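Local coordinates for fructokinase (Vibrio cholerae serotype O1, PDB 5F0Z), which catalyses the ATP-dependent phosphorylation of fructose, as a member of the PfkB family of carbohydrate kinases, at residues 172-177 with 204-209. Sequence-based numbering, arbitrary orientation.
Sequences DPNLRE and EEELQF. With CA (calcium ion), chain D; FRU (beta-D-fructofuranose), chain B.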
loop_
_atom_site.group_PDB
_atom_site.type_symbol
_atom_site.label_atom_id
_atom_site.label_comp_id
_atom_site.label_asym_id
_atom_site.label_seq_id
_atom_site.Cartn_x
_atom_site.Cartn_y
_atom_site.Cartn_z
ATOM N N ASP A 172 23.976 4.140 -6.467
ATOM C CA ASP A 172 23.578 5.120 -5.468
ATOM C C ASP A 172 22.907 4.312 -4.362
ATOM O O ASP A 172 21.773 3.863 -4.507
ATOM C CB ASP A 172 22.618 6.146 -6.091
ATOM C CG ASP A 172 21.970 7.090 -5.060
ATOM O OD1 ASP A 172 22.209 6.948 -3.834
ATOM O OD2 ASP A 172 21.200 7.981 -5.492
ATOM N N PRO A 173 23.620 4.078 -3.255
ATOM C CA PRO A 173 22.998 3.269 -2.196
ATOM C C PRO A 173 21.550 3.612 -1.897
ATOM O O PRO A 173 20.709 2.714 -1.842
ATOM C CB PRO A 173 23.899 3.547 -1.005
ATOM C CG PRO A 173 25.253 3.623 -1.630
ATOM C CD PRO A 173 25.053 4.279 -2.992
ATOM N N ASN A 174 21.240 4.895 -1.740
ATOM C CA ASN A 174 19.858 5.288 -1.564
ATOM C C ASN A 174 19.202 4.389 -0.511
ATOM O O ASN A 174 18.204 3.681 -0.761
ATOM C CB ASN A 174 19.121 5.189 -2.894
ATOM C CG ASN A 174 18.418 6.471 -3.262
ATOM O OD1 ASN A 174 18.164 7.310 -2.415
ATOM N ND2 ASN A 174 18.097 6.622 -4.549
ATOM N N LEU A 175 19.756 4.428 0.693
ATOM C CA LEU A 175 19.403 3.429 1.701
ATOM C C LEU A 175 17.978 3.553 2.215
ATOM O O LEU A 175 17.529 4.625 2.583
ATOM C CB LEU A 175 20.363 3.504 2.885
ATOM C CG LEU A 175 21.847 3.326 2.540
ATOM C CD1 LEU A 175 22.734 3.500 3.814
ATOM C CD2 LEU A 175 22.086 1.980 1.925
ATOM N N ARG A 176 17.278 2.423 2.249
ATOM C CA ARG A 176 15.947 2.323 2.855
ATOM C C ARG A 176 15.932 1.023 3.645
ATOM O O ARG A 176 15.489 -0.018 3.171
ATOM C CB ARG A 176 14.856 2.306 1.771
ATOM C CG ARG A 176 14.966 3.441 0.754
ATOM C CD ARG A 176 14.551 4.828 1.328
ATOM N NE ARG A 176 14.533 5.792 0.234
ATOM C CZ ARG A 176 15.562 6.531 -0.180
ATOM N NH1 ARG A 176 16.715 6.521 0.464
ATOM N NH2 ARG A 176 15.423 7.324 -1.236
ATOM N N GLU A 177 16.432 1.093 4.862
ATOM C CA GLU A 177 16.686 -0.114 5.639
ATOM C C GLU A 177 15.457 -0.995 5.815
ATOM O O GLU A 177 15.573 -2.229 5.845
ATOM C CB GLU A 177 17.233 0.255 7.009
ATOM C CG GLU A 177 17.717 -0.964 7.803
ATOM C CD GLU A 177 18.226 -0.602 9.189
ATOM O OE1 GLU A 177 17.393 -0.437 10.098
ATOM O OE2 GLU A 177 19.456 -0.482 9.365
ATOM N N GLU A 204 25.940 12.692 2.221
ATOM C CA GLU A 204 26.880 12.733 3.341
ATOM C C GLU A 204 26.583 11.675 4.397
ATOM O O GLU A 204 27.476 10.971 4.855
ATOM C CB GLU A 204 26.800 14.070 4.054
ATOM C CG GLU A 204 27.156 15.256 3.264
ATOM C CD GLU A 204 26.906 16.519 4.066
ATOM O OE1 GLU A 204 27.728 16.792 4.972
ATOM O OE2 GLU A 204 25.862 17.187 3.815
ATOM N N GLU A 205 25.321 11.603 4.812
ATOM C CA GLU A 205 24.924 10.730 5.912
ATOM C C GLU A 205 25.085 9.275 5.504
ATOM O O GLU A 205 25.489 8.434 6.307
ATOM C CB GLU A 205 23.481 11.003 6.327
ATOM C CG GLU A 205 23.148 12.480 6.453
ATOM C CD GLU A 205 22.479 13.045 5.201
ATOM O OE1 GLU A 205 23.182 13.680 4.374
ATOM O OE2 GLU A 205 21.245 12.849 5.053
ATOM N N GLU A 206 24.787 8.963 4.242
ATOM C CA GLU A 206 24.899 7.593 3.790
ATOM C C GLU A 206 26.368 7.154 3.757
ATOM O O GLU A 206 26.689 6.027 4.133
ATOM C CB GLU A 206 24.243 7.402 2.422
ATOM C CG GLU A 206 22.712 7.476 2.450
ATOM C CD GLU A 206 22.092 7.612 1.067
ATOM O OE1 GLU A 206 20.956 7.129 0.889
ATOM O OE2 GLU A 206 22.742 8.188 0.172
ATOM N N LEU A 207 27.259 8.046 3.348
ATOM C CA LEU A 207 28.688 7.713 3.338
ATOM C C LEU A 207 29.178 7.420 4.754
ATOM O O LEU A 207 29.866 6.418 4.992
ATOM C CB LEU A 207 29.513 8.827 2.707
ATOM C CG LEU A 207 31.041 8.664 2.825
ATOM C CD1 LEU A 207 31.507 7.446 2.054
ATOM C CD2 LEU A 207 31.758 9.905 2.366
ATOM N N GLN A 208 28.818 8.290 5.694
ATOM C CA GLN A 208 29.217 8.104 7.084
ATOM C C GLN A 208 28.607 6.829 7.672
ATOM O O GLN A 208 29.287 6.075 8.377
ATOM C CB GLN A 208 28.878 9.339 7.914
ATOM C CG GLN A 208 29.706 10.552 7.519
ATOM C CD GLN A 208 29.400 11.772 8.351
ATOM O OE1 GLN A 208 28.887 11.661 9.463
ATOM N NE2 GLN A 208 29.694 12.947 7.809
ATOM N N PHE A 209 27.350 6.548 7.341
ATOM C CA PHE A 209 26.709 5.345 7.883
ATOM C C PHE A 209 27.383 4.046 7.399
ATOM O O PHE A 209 27.666 3.148 8.198
ATOM C CB PHE A 209 25.206 5.331 7.570
ATOM C CG PHE A 209 24.514 4.106 8.037
ATOM C CD1 PHE A 209 24.024 4.019 9.334
ATOM C CD2 PHE A 209 24.371 3.023 7.201
ATOM C CE1 PHE A 209 23.389 2.876 9.775
ATOM C CE2 PHE A 209 23.739 1.870 7.644
ATOM C CZ PHE A 209 23.251 1.797 8.928
HETATM CA CA CA D . 18.891 9.450 -2.179
HETATM C C1 FRU B . 12.402 4.285 -3.003
HETATM C C2 FRU B . 12.108 5.735 -2.778
HETATM C C3 FRU B . 10.839 6.200 -3.402
HETATM C C4 FRU B . 11.173 7.594 -3.807
HETATM C C5 FRU B . 12.653 7.524 -4.052
HETATM C C6 FRU B . 13.402 8.804 -3.796
HETATM O O1 FRU B . 12.654 3.988 -4.328
HETATM O O2 FRU B . 12.054 5.941 -1.414
HETATM O O3 FRU B . 9.772 6.147 -2.478
HETATM O O4 FRU B . 10.535 7.990 -4.981
HETATM O O5 FRU B . 13.166 6.522 -3.214
HETATM O O6 FRU B . 14.765 8.649 -4.082
HETATM O O HOH W 1 21.292 8.868 -2.163
HETATM O O HOH W 2 19.348 9.564 -4.520
HETATM O O HOH W 3 23.799 6.633 -1.465
HETATM O O HOH W 4 19.314 7.087 3.169
HETATM O O HOH W 5 18.873 8.732 0.118
HETATM O O HOH W 6 16.666 10.204 -2.600
HETATM O O HOH W 7 19.265 11.774 -1.562
#
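E206 meets the backbone of L175 in a polar, water-rich contact at the active site of this ribokinase-like fold. It joins the loop after strand 168-172 to the first turns of helix 204-211. The L175 N-H donates to E206 OE1 at 3.0 Å, with an N-H...O angle of 149°. It reaches that oxygen from above the carboxylate plane. The E206 chain runs extended beyond CG (chi2 167°), which carries the carboxylate from the helix to the loop.

Waters link E206 to the calcium site. The calcium ion is bound by N174 OD1 at 2.3 Å and by five waters. One of these waters donates to E206 OE1. Another lies within hydrogen-bonding distance of both E206 OE2 and D172 OD1 and probably donates to one or both. E206 is thus a second-shell residue. D172 OD1 and E206 OE2 are 4.2 Å apart, and the nearby calcium probably eases their like charges.

R176 grips the sugar with its guanidinium edge. Its NE donates almost straight (171°) to fructose O2 at 3.0 Å, and NH2 donates to O5. NH1 bonds L175 O at 3.0 Å, in the guanidinium plane, while NH2 also reaches N174 OD1. The side chain that binds the calcium and the one that binds the sugar are thus tied together. N174 ND2 is held by D266, which also binds the fructose.

Apart from these polar bonds, L175 CD1 touches F209 CD2 at 3.8 Å, oblique to the ring.

The backbone N-H of S203, at the end of strand 199-203, donates to E206 OE2. L175 also packs on L186 and V190 of helix 186-194, and P173 lies on V200 and F202 of strand 199-203, next to strand 168-172 in the large sheet.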